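Local coordinates for protein ZmpA Glycopeptidase (Clostridium perfringens, PDB 6XSX) that probably cleaves the peptide backbone of glycosylated proteins as a metalloprotease, this chain being its catalytic M60 peptidase module, one part of a much longer glycopeptidase, at residues K75-M81 and A117-S123; N108-P112 and L244-D248; Y223-S229 and W366-Q371. All blocks are in the same frame, centred on the assembly; numbering follows the deposited sequence.

Contact 1 (K75-M81 and A117-S123); sequences KLVFKQM and AGVLYTS
Lys75 faces Ser123 at one end and Gln80 faces Gly118 at the other, so strands 75-80 and 117-123 form an antiparallel pair inside the mixed sheet of the M60 peptidase module. Lys75-Ser123, Val77-Tyr121 and Lys79-Val119 are hydrogen-bonded pairs with two backbone bonds each; the shortest, Val77 N to Tyr121 O, measures 2.7 Å.

Packing is tight near Gly118. Phe78, with CG anti to its backbone N (chi1 165°), lays its ring edge against the opposite backbone, CE1 3.6 Å from Gly118 N. Glycine suits this place because a CB would collide with Lys79 O, which already makes a CA-H...O contact of 3.1 Å with Gly118 CA. Leu120 shares a face of the sheet with Phe78 and uses both branches: CD2 comes 4.2 Å from Phe78 CB, while CD1 meets Leu76 CD2 at 4.0 Å. Val55 of strand 49-56 packs on Phe78 and Leu120 alike. On the other face Lys79 and Tyr121 lie side by side, Lys79 CB 3.7 Å from Tyr121 CE2. A lysine fits because its aliphatic stem can accompany a ring while NZ bonds to the carbonyls of Gln80 and Asn86; the Tyr121 hydroxyl is bonded to Asp180.

At the partly exposed Lys75-Ser123 end the backbone bonds stay short, but the side chains pack loosely. Small Ser123 brings its CB no closer than 4.1 Å to Val77 CG2, and the Lys75 chain leads away toward a weak bond with Ser92.

At the buried end Gln80, bent at chi2 (73°), uses both halves of its amide: NE2 donates almost straight to Met81 O, and OE1 accepts from Ala117 N at 3.1 Å, the donor tilted out of the carbonyl plane.

Contact 2 (N108-P112 and L244-D248); sequences NELRP and LKWLD
Asn108 meets Trp246 through its backbone: its carbonyl O lies at the rim of the indole, 3.4 Å from CZ3 and near the ring plane. Glu109 repeats this with its own carbonyl, at the edge near CE3. Both side chains turn away from the indole, so the contact is left to these two carbonyl oxygens, whose partial negative charge probably suits the hydrogens of the aromatic edge.

At Leu110 the chain climbs from the edge to the face, and its O stands over the ring, 3.4 Å from Trp246 CZ3. The leucine side chain is directed elsewhere and is buried, as befits its apolar branches.

Within 108-112, Arg111 makes most of the contact, answering Trp246. Its CA sits over the five-membered ring of Trp246, 3.8 Å from the centroid, in a CH-pi contact. Beyond CA the chain is extended through chi2 and then bends at chi3 (-41°), which turns the guanidinium past Trp246, the two planes 69° apart rather than stacked. NH1 forms a long salt bridge with Asp248 OD1, 3.4 Å, approached at the guanidinium edge. A water reinforces it, accepting from Arg111 NH1 and donating to Asp248 OD2. NH2 lies 2.9 Å from Lys245 O. Arginine suits the place because its branched tip can serve several partners: NE bridges to Asp82, and Asn263 bonds to both Arg111 NH1 and Asp248 OD1.

Pro112 sets CD over the six-membered ring of Trp246, 4.0 Å from the centroid. Its CD and the CA of Arg111 thus cover the same indole face, a proline-aromatic CH-pi contact beside a water-backed salt bridge. The arrangement fastens the loop that precedes strand 117-123 to the loop that follows strand 240-244, both strands of one mixed sheet in the M60 module.

Contact 3 (Y223-S229 and W366-Q371); sequences YWGFDES and WPRFEQ. With EDO (1,2-ethanediol), chain G.
Trp366 reaches from helix 365-375 into the end of helix 206-224. CB lies 3.7 Å from Tyr223 CE1. With CG anti to the backbone N (chi1 -166°), the indole is carried across the tyrosine, and CG comes near Tyr223 CZ. CD1 then stands over the tyrosine face, 3.5 Å from CE2, the rings inclined by 34°. NE1 goes on to Trp224, 3.4 Å from CZ3, in an edge-to-face pair, the edge of Trp366 toward the face of Trp224, planes at 73°. CB and the five-membered ring make these contacts; Trp366 also packs on Met301 of helix 301-309. Glu370 CG covers the five-membered ring of Trp224, 4.0 Å from its centroid. Tyr223 OH is bonded to Met301 O, and His305 stacks on the tyrosine ring.

Gly225 ends the helix in a Schellman motif. Its positive phi suits glycine, and a CB would strike Pro367 O and Gln371 CG; its bare CA lets Pro367 CB approach to 3.7 Å. Proline, lacking an N-H, suits the first helical turn. Gln371 NE2 donates to Gly225 O at 2.9 Å. Arg368 NH1 donates to O1 of a 1,2-ethanediol (2.8 Å), probably from the crystallisation liquor.

Chemically, the Trp366 N-H is aimed at the pi cloud of Trp224, which would give this buried polar group a weak acceptor, while Gln371 satisfies a carbonyl beyond the helix end.

In the fold
From the N terminus, contact 1 closes first, pairing strands 75-80 and 117-123 around a 35-residue excursion. Residues 108-112 lie within that excursion but reach forward to 244-248, so contact 2 crosses contact 1; the two also touch, Gln80 CD lying 3.5 Å from Leu110 CD1. Contact 3 opens at 223-229, before contact 2 has closed, and ends at 366-371: these two cross as well, whereas contacts 1 and 3 follow in series. Contacts 1 and 2 knit strands and strand-end loops of the mixed sheet. Contact 3, its centre about 36 Å from that of contact 2, joins helices 206-224 and 365-375 in the helical part.

Contact 1 (K75-M81 and A117-S123)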
loop_
_atom_site.group_PDB
_atom_site.type_symbol
_atom_site.label_atom_id
_atom_site.label_comp_id
_atom_site.label_asym_id
_atom_site.label_seq_id
_atom_site.Cartn_x
_atom_site.Cartn_y
_atom_site.Cartn_z
ATOM N N LYS A 75 -3.067 2.465 29.125
ATOM C CA LYS A 75 -3.709 3.730 28.820
ATOM C C LYS A 75 -5.043 3.459 28.123
ATOM O O LYS A 75 -5.236 2.408 27.500
ATOM C CB LYS A 75 -2.749 4.580 27.979
ATOM C CG LYS A 75 -1.538 5.070 28.768
ATOM C CD LYS A 75 -0.220 5.124 28.023
ATOM C CE LYS A 75 0.984 5.298 28.933
ATOM N NZ LYS A 75 0.747 6.261 30.043
ATOM N N LEU A 76 -5.965 4.412 28.269
ATOM C CA LEU A 76 -7.171 4.442 27.464
ATOM C C LEU A 76 -6.937 5.412 26.309
ATOM O O LEU A 76 -6.250 6.429 26.479
ATOM C CB LEU A 76 -8.306 4.948 28.356
ATOM C CG LEU A 76 -9.637 4.213 28.258
ATOM C CD1 LEU A 76 -9.457 2.719 28.507
ATOM C CD2 LEU A 76 -10.622 4.799 29.264
ATOM N N VAL A 77 -7.486 5.060 25.137
ATOM C CA VAL A 77 -7.548 5.964 24.003
ATOM C C VAL A 77 -9.017 6.302 23.762
ATOM O O VAL A 77 -9.837 5.402 23.571
ATOM C CB VAL A 77 -6.872 5.363 22.750
ATOM C CG1 VAL A 77 -7.002 6.276 21.533
ATOM C CG2 VAL A 77 -5.400 5.021 23.007
ATOM N N PHE A 78 -9.339 7.602 23.842
ATOM C CA PHE A 78 -10.596 8.130 23.340
ATOM C C PHE A 78 -10.378 8.552 21.890
ATOM O O PHE A 78 -9.417 9.265 21.587
ATOM C CB PHE A 78 -11.089 9.310 24.185
ATOM C CG PHE A 78 -12.186 10.150 23.564
ATOM C CD1 PHE A 78 -13.466 9.647 23.386
ATOM C CD2 PHE A 78 -11.942 11.459 23.165
ATOM C CE1 PHE A 78 -14.469 10.416 22.808
ATOM C CE2 PHE A 78 -12.943 12.227 22.585
ATOM C CZ PHE A 78 -14.209 11.709 22.410
ATOM N N LYS A 79 -11.276 8.097 21.010
ATOM C CA LYS A 79 -11.213 8.460 19.607
ATOM C C LYS A 79 -12.538 9.110 19.216
ATOM O O LYS A 79 -13.572 8.442 19.194
ATOM C CB LYS A 79 -10.843 7.228 18.764
ATOM C CG LYS A 79 -10.589 7.480 17.272
ATOM C CD LYS A 79 -11.841 7.307 16.433
ATOM C CE LYS A 79 -11.631 7.448 14.941
ATOM N NZ LYS A 79 -11.503 8.869 14.531
ATOM N N GLN A 80 -12.482 10.417 18.934
ATOM C CA GLN A 80 -13.602 11.182 18.411
ATOM C C GLN A 80 -13.832 10.779 16.956
ATOM O O GLN A 80 -12.873 10.622 16.196
ATOM C CB GLN A 80 -13.291 12.676 18.520
ATOM C CG GLN A 80 -14.090 13.562 17.565
ATOM C CD GLN A 80 -15.542 13.724 17.946
ATOM O OE1 GLN A 80 -15.870 14.169 19.052
ATOM N NE2 GLN A 80 -16.431 13.379 17.020
ATOM N N MET A 81 -15.105 10.608 16.578
ATOM C CA MET A 81 -15.471 10.196 15.224
ATOM C C MET A 81 -15.295 11.338 14.224
ATOM O O MET A 81 -15.580 12.493 14.547
ATOM C CB MET A 81 -16.928 9.708 15.160
ATOM C CG MET A 81 -17.120 8.311 15.727
ATOM S SD MET A 81 -15.982 7.133 14.953
ATOM C CE MET A 81 -16.787 6.872 13.375
ATOM N N ALA A 117 -18.292 13.009 20.499
ATOM C CA ALA A 117 -18.418 11.679 21.070
ATOM C C ALA A 117 -17.549 10.727 20.261
ATOM O O ALA A 117 -17.142 11.055 19.142
ATOM C CB ALA A 117 -19.870 11.250 21.021
ATOM N N GLY A 118 -17.306 9.542 20.829
ATOM C CA GLY A 118 -16.526 8.515 20.157
ATOM C C GLY A 118 -16.413 7.256 21.008
ATOM O O GLY A 118 -17.307 6.961 21.796
ATOM N N VAL A 119 -15.302 6.528 20.836
ATOM C CA VAL A 119 -15.147 5.187 21.375
ATOM C C VAL A 119 -13.835 5.102 22.162
ATOM O O VAL A 119 -12.972 5.978 22.053
ATOM C CB VAL A 119 -15.199 4.132 20.250
ATOM C CG1 VAL A 119 -16.509 4.170 19.474
ATOM C CG2 VAL A 119 -14.006 4.248 19.315
ATOM N N LEU A 120 -13.708 4.025 22.955
ATOM C CA LEU A 120 -12.533 3.763 23.770
ATOM C C LEU A 120 -11.829 2.525 23.236
ATOM O O LEU A 120 -12.476 1.515 22.953
ATOM C CB LEU A 120 -12.909 3.547 25.248
ATOM C CG LEU A 120 -13.730 4.645 25.934
ATOM C CD1 LEU A 120 -14.055 4.240 27.362
ATOM C CD2 LEU A 120 -13.003 5.984 25.930
ATOM N N TYR A 121 -10.498 2.649 23.118
ATOM C CA TYR A 121 -9.585 1.539 22.923
ATOM C C TYR A 121 -8.566 1.523 24.063
ATOM O O TYR A 121 -8.398 2.518 24.771
ATOM C CB TYR A 121 -8.847 1.687 21.591
ATOM C CG TYR A 121 -9.716 2.008 20.395
ATOM C CD1 TYR A 121 -10.666 1.107 19.935
ATOM C CD2 TYR A 121 -9.579 3.213 19.718
ATOM C CE1 TYR A 121 -11.464 1.394 18.838
ATOM C CE2 TYR A 121 -10.360 3.515 18.612
ATOM C CZ TYR A 121 -11.299 2.598 18.169
ATOM O OH TYR A 121 -12.077 2.899 17.092
ATOM N N THR A 122 -7.883 0.384 24.227
ATOM C CA THR A 122 -6.779 0.304 25.166
ATOM C C THR A 122 -5.465 0.319 24.395
ATOM O O THR A 122 -5.377 -0.165 23.261
ATOM C CB THR A 122 -6.858 -0.931 26.080
ATOM O OG1 THR A 122 -6.679 -2.115 25.303
ATOM C CG2 THR A 122 -8.171 -1.039 26.824
ATOM N N SER A 123 -4.458 0.896 25.053
ATOM C CA SER A 123 -3.080 0.852 24.611
ATOM C C SER A 123 -2.247 0.410 25.807
ATOM O O SER A 123 -2.367 1.004 26.883
ATOM C CB SER A 123 -2.649 2.204 24.119
ATOM O OG SER A 123 -1.258 2.206 23.857
#

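Contact 2 (N108-P112 and L244-D248)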
loop_
_atom_site.group_PDB
_atom_site.type_symbol
_atom_site.label_atom_id
_atom_site.label_comp_id
_atom_site.label_asym_id
_atom_site.label_seq_id
_atom_site.Cartn_x
_atom_site.Cartn_y
_atom_site.Cartn_z
ATOM N N ASN A 108 -14.114 22.728 15.147
ATOM C CA ASN A 108 -13.729 23.072 13.788
ATOM C C ASN A 108 -12.937 21.941 13.120
ATOM O O ASN A 108 -12.685 22.013 11.924
ATOM C CB ASN A 108 -13.055 24.446 13.720
ATOM C CG ASN A 108 -11.717 24.480 14.431
ATOM O OD1 ASN A 108 -11.503 23.769 15.409
ATOM N ND2 ASN A 108 -10.813 25.312 13.951
ATOM N N GLU A 109 -12.572 20.899 13.883
ATOM C CA GLU A 109 -11.804 19.770 13.368
ATOM C C GLU A 109 -12.708 18.667 12.819
ATOM O O GLU A 109 -12.209 17.729 12.203
ATOM C CB GLU A 109 -10.907 19.182 14.463
ATOM C CG GLU A 109 -9.621 19.970 14.630
ATOM C CD GLU A 109 -8.755 19.644 15.830
ATOM O OE1 GLU A 109 -8.872 18.514 16.387
ATOM O OE2 GLU A 109 -7.940 20.515 16.188
ATOM N N LEU A 110 -14.022 18.764 13.057
ATOM C CA LEU A 110 -14.919 17.642 12.821
ATOM C C LEU A 110 -15.796 17.917 11.604
ATOM O O LEU A 110 -16.142 19.068 11.342
ATOM C CB LEU A 110 -15.800 17.438 14.055
ATOM C CG LEU A 110 -15.085 17.274 15.399
ATOM C CD1 LEU A 110 -16.088 16.865 16.466
ATOM C CD2 LEU A 110 -13.947 16.265 15.311
ATOM N N ARG A 111 -16.194 16.852 10.893
ATOM C CA ARG A 111 -17.138 17.042 9.804
ATOM C C ARG A 111 -18.364 17.748 10.373
ATOM O O ARG A 111 -18.832 17.392 11.450
ATOM C CB ARG A 111 -17.555 15.724 9.145
ATOM C CG ARG A 111 -18.407 15.907 7.895
ATOM C CD ARG A 111 -18.875 14.604 7.265
ATOM N NE ARG A 111 -17.831 13.577 7.247
ATOM C CZ ARG A 111 -16.930 13.416 6.277
ATOM N NH1 ARG A 111 -16.927 14.226 5.229
ATOM N NH2 ARG A 111 -16.032 12.446 6.359
ATOM N N PRO A 112 -18.885 18.796 9.702
ATOM C CA PRO A 112 -20.064 19.499 10.201
ATOM C C PRO A 112 -21.180 18.516 10.556
ATOM O O PRO A 112 -21.486 17.604 9.782
ATOM C CB PRO A 112 -20.397 20.425 9.019
ATOM C CG PRO A 112 -19.034 20.742 8.430
ATOM C CD PRO A 112 -18.333 19.401 8.472
ATOM N N LEU A 244 -12.631 6.640 9.051
ATOM C CA LEU A 244 -13.339 7.740 8.432
ATOM C C LEU A 244 -12.702 9.040 8.909
ATOM O O LEU A 244 -12.471 9.217 10.106
ATOM C CB LEU A 244 -14.800 7.642 8.880
ATOM C CG LEU A 244 -15.718 8.788 8.461
ATOM C CD1 LEU A 244 -15.783 8.892 6.941
ATOM C CD2 LEU A 244 -17.112 8.587 9.048
ATOM N N LYS A 245 -12.422 9.934 7.958
ATOM C CA LYS A 245 -11.911 11.255 8.285
ATOM C C LYS A 245 -12.629 12.286 7.422
ATOM O O LYS A 245 -13.147 11.969 6.353
ATOM C CB LYS A 245 -10.410 11.328 8.004
ATOM C CG LYS A 245 -9.504 10.554 8.944
ATOM C CD LYS A 245 -8.053 10.957 8.757
ATOM C CE LYS A 245 -7.092 10.039 9.477
ATOM N NZ LYS A 245 -5.710 10.554 9.369
ATOM N N TRP A 246 -12.622 13.535 7.890
ATOM C CA TRP A 246 -13.223 14.616 7.130
ATOM C C TRP A 246 -12.154 15.187 6.201
ATOM O O TRP A 246 -11.308 15.959 6.638
ATOM C CB TRP A 246 -13.785 15.665 8.100
ATOM C CG TRP A 246 -14.345 16.897 7.457
ATOM C CD1 TRP A 246 -15.083 16.965 6.311
ATOM C CD2 TRP A 246 -14.258 18.245 7.958
ATOM N NE1 TRP A 246 -15.435 18.262 6.049
ATOM C CE2 TRP A 246 -14.954 19.068 7.049
ATOM C CE3 TRP A 246 -13.660 18.838 9.079
ATOM C CZ2 TRP A 246 -15.048 20.451 7.222
ATOM C CZ3 TRP A 246 -13.760 20.203 9.256
ATOM C CH2 TRP A 246 -14.446 21.000 8.335
ATOM N N LEU A 247 -12.179 14.781 4.926
ATOM C CA LEU A 247 -11.056 15.086 4.053
ATOM C C LEU A 247 -11.486 15.996 2.906
ATOM O O LEU A 247 -10.738 16.158 1.944
ATOM C CB LEU A 247 -10.463 13.775 3.526
ATOM C CG LEU A 247 -9.958 12.808 4.595
ATOM C CD1 LEU A 247 -9.318 11.578 3.957
ATOM C CD2 LEU A 247 -8.967 13.507 5.516
ATOM N N ASP A 248 -12.670 16.612 3.032
ATOM C CA ASP A 248 -13.297 17.338 1.937
ATOM C C ASP A 248 -12.326 18.342 1.323
ATOM O O ASP A 248 -12.285 18.483 0.103
ATOM C CB ASP A 248 -14.584 18.039 2.381
ATOM C CG ASP A 248 -15.743 17.089 2.615
ATOM O OD1 ASP A 248 -15.533 15.861 2.540
ATOM O OD2 ASP A 248 -16.856 17.590 2.852
HETATM O O HOH W 1 -18.612 16.210 4.224
#

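Contact 3 (Y223-S229 and W366-Q371)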
loop_
_atom_site.group_PDB
_atom_site.type_symbol
_atom_site.label_atom_id
_atom_site.label_comp_id
_atom_site.label_asym_id
_atom_site.label_seq_id
_atom_site.Cartn_x
_atom_site.Cartn_y
_atom_site.Cartn_z
ATOM N N TYR A 223 5.226 -8.929 0.570
ATOM C CA TYR A 223 5.797 -8.103 -0.487
ATOM C C TYR A 223 6.951 -7.239 0.024
ATOM O O TYR A 223 7.882 -6.962 -0.732
ATOM C CB TYR A 223 4.708 -7.250 -1.143
ATOM C CG TYR A 223 5.092 -6.420 -2.347
ATOM C CD1 TYR A 223 5.638 -6.986 -3.495
ATOM C CD2 TYR A 223 4.828 -5.058 -2.365
ATOM C CE1 TYR A 223 5.936 -6.210 -4.609
ATOM C CE2 TYR A 223 5.130 -4.266 -3.460
ATOM C CZ TYR A 223 5.687 -4.844 -4.586
ATOM O OH TYR A 223 5.958 -4.051 -5.664
ATOM N N TRP A 224 6.881 -6.805 1.293
ATOM C CA TRP A 224 7.858 -5.888 1.864
ATOM C C TRP A 224 9.056 -6.645 2.448
ATOM O O TRP A 224 10.018 -6.020 2.899
ATOM C CB TRP A 224 7.183 -5.002 2.921
ATOM C CG TRP A 224 7.408 -3.539 2.703
ATOM C CD1 TRP A 224 8.120 -2.691 3.498
ATOM C CD2 TRP A 224 6.923 -2.748 1.601
ATOM N NE1 TRP A 224 8.103 -1.428 2.971
ATOM C CE2 TRP A 224 7.386 -1.432 1.805
ATOM C CE3 TRP A 224 6.148 -3.023 0.468
ATOM C CZ2 TRP A 224 7.095 -0.391 0.921
ATOM C CZ3 TRP A 224 5.851 -1.994 -0.402
ATOM C CH2 TRP A 224 6.319 -0.695 -0.178
ATOM N N GLY A 225 8.981 -7.984 2.463
ATOM C CA GLY A 225 10.094 -8.824 2.882
ATOM C C GLY A 225 10.172 -9.083 4.389
ATOM O O GLY A 225 11.242 -9.425 4.898
ATOM N N PHE A 226 9.041 -8.943 5.099
ATOM C CA PHE A 226 8.972 -9.338 6.503
ATOM C C PHE A 226 8.772 -10.849 6.573
ATOM O O PHE A 226 7.647 -11.329 6.647
ATOM C CB PHE A 226 7.885 -8.560 7.253
ATOM C CG PHE A 226 8.180 -7.089 7.401
ATOM C CD1 PHE A 226 9.049 -6.635 8.381
ATOM C CD2 PHE A 226 7.592 -6.162 6.553
ATOM C CE1 PHE A 226 9.330 -5.282 8.508
ATOM C CE2 PHE A 226 7.873 -4.811 6.681
ATOM C CZ PHE A 226 8.746 -4.373 7.653
ATOM N N ASP A 227 9.878 -11.597 6.514
ATOM C CA ASP A 227 9.800 -13.036 6.321
ATOM C C ASP A 227 10.295 -13.770 7.569
ATOM O O ASP A 227 10.443 -14.988 7.551
ATOM C CB ASP A 227 10.547 -13.447 5.047
ATOM C CG ASP A 227 12.020 -13.081 5.088
ATOM O OD1 ASP A 227 12.435 -12.391 6.036
ATOM O OD2 ASP A 227 12.743 -13.489 4.172
ATOM N N GLU A 228 10.543 -13.019 8.651
ATOM C CA GLU A 228 10.940 -13.584 9.935
ATOM C C GLU A 228 12.415 -13.990 9.894
ATOM O O GLU A 228 12.870 -14.744 10.749
ATOM C CB GLU A 228 10.024 -14.749 10.357
ATOM C CG GLU A 228 8.539 -14.405 10.436
ATOM C CD GLU A 228 8.182 -13.286 11.408
ATOM O OE1 GLU A 228 8.782 -13.244 12.506
ATOM O OE2 GLU A 228 7.317 -12.439 11.064
ATOM N N SER A 229 13.168 -13.450 8.926
ATOM C CA SER A 229 14.559 -13.820 8.726
ATOM C C SER A 229 15.478 -13.097 9.714
ATOM O O SER A 229 16.633 -13.483 9.877
ATOM C CB SER A 229 14.989 -13.587 7.286
ATOM O OG SER A 229 14.947 -12.205 6.948
ATOM N N TRP A 366 11.314 -7.010 -5.138
ATOM C CA TRP A 366 10.976 -5.942 -4.205
ATOM C C TRP A 366 11.244 -6.343 -2.748
ATOM O O TRP A 366 11.920 -5.611 -2.027
ATOM C CB TRP A 366 9.557 -5.397 -4.424
ATOM C CG TRP A 366 9.351 -4.106 -3.692
ATOM C CD1 TRP A 366 8.500 -3.863 -2.652
ATOM C CD2 TRP A 366 10.077 -2.880 -3.913
ATOM N NE1 TRP A 366 8.629 -2.566 -2.227
ATOM C CE2 TRP A 366 9.600 -1.944 -2.970
ATOM C CE3 TRP A 366 11.072 -2.483 -4.819
ATOM C CZ2 TRP A 366 10.082 -0.633 -2.922
ATOM C CZ3 TRP A 366 11.559 -1.192 -4.758
ATOM C CH2 TRP A 366 11.067 -0.280 -3.819
ATOM N N PRO A 367 10.749 -7.503 -2.249
ATOM C CA PRO A 367 11.002 -7.904 -0.862
ATOM C C PRO A 367 12.495 -7.865 -0.513
ATOM O O PRO A 367 12.880 -7.342 0.537
ATOM C CB PRO A 367 10.392 -9.313 -0.753
ATOM C CG PRO A 367 10.118 -9.742 -2.189
ATOM C CD PRO A 367 9.899 -8.465 -2.966
ATOM N N ARG A 368 13.332 -8.348 -1.442
ATOM C CA ARG A 368 14.772 -8.400 -1.238
ATOM C C ARG A 368 15.361 -6.989 -1.256
ATOM O O ARG A 368 16.234 -6.682 -0.450
ATOM C CB ARG A 368 15.432 -9.342 -2.248
ATOM C CG ARG A 368 14.948 -10.788 -2.160
ATOM C CD ARG A 368 15.625 -11.685 -3.191
ATOM N NE ARG A 368 17.066 -11.640 -2.950
ATOM C CZ ARG A 368 18.033 -11.858 -3.842
ATOM N NH1 ARG A 368 17.747 -12.148 -5.101
ATOM N NH2 ARG A 368 19.294 -11.768 -3.466
ATOM N N PHE A 369 14.875 -6.138 -2.175
ATOM C CA PHE A 369 15.315 -4.749 -2.230
ATOM C C PHE A 369 14.984 -4.035 -0.912
ATOM O O PHE A 369 15.864 -3.406 -0.310
ATOM C CB PHE A 369 14.738 -4.062 -3.470
ATOM C CG PHE A 369 15.209 -2.656 -3.758
ATOM C CD1 PHE A 369 16.346 -2.425 -4.514
ATOM C CD2 PHE A 369 14.476 -1.559 -3.328
ATOM C CE1 PHE A 369 16.758 -1.136 -4.814
ATOM C CE2 PHE A 369 14.888 -0.267 -3.622
ATOM C CZ PHE A 369 16.027 -0.061 -4.368
ATOM N N GLU A 370 13.727 -4.163 -0.458
ATOM C CA GLU A 370 13.293 -3.587 0.813
ATOM C C GLU A 370 14.164 -4.092 1.966
ATOM O O GLU A 370 14.520 -3.311 2.851
ATOM C CB GLU A 370 11.812 -3.861 1.109
ATOM C CG GLU A 370 10.838 -2.968 0.353
ATOM C CD GLU A 370 11.166 -1.481 0.304
ATOM O OE1 GLU A 370 10.366 -0.685 0.819
ATOM O OE2 GLU A 370 12.206 -1.117 -0.287
ATOM N N GLN A 371 14.478 -5.398 1.954
ATOM C CA GLN A 371 15.309 -6.017 2.982
ATOM C C GLN A 371 16.689 -5.356 3.039
ATOM O O GLN A 371 17.199 -5.098 4.128
ATOM C CB GLN A 371 15.417 -7.530 2.791
ATOM C CG GLN A 371 14.212 -8.307 3.298
ATOM C CD GLN A 371 14.259 -9.741 2.833
ATOM O OE1 GLN A 371 15.027 -10.087 1.936
ATOM N NE2 GLN A 371 13.430 -10.585 3.430
HETATM C C1 EDO G . 15.643 -10.705 -7.785
HETATM O O1 EDO G . 15.531 -11.284 -6.496
HETATM C C2 EDO G . 16.716 -11.334 -8.597
HETATM O O2 EDO G . 16.784 -12.730 -8.403
#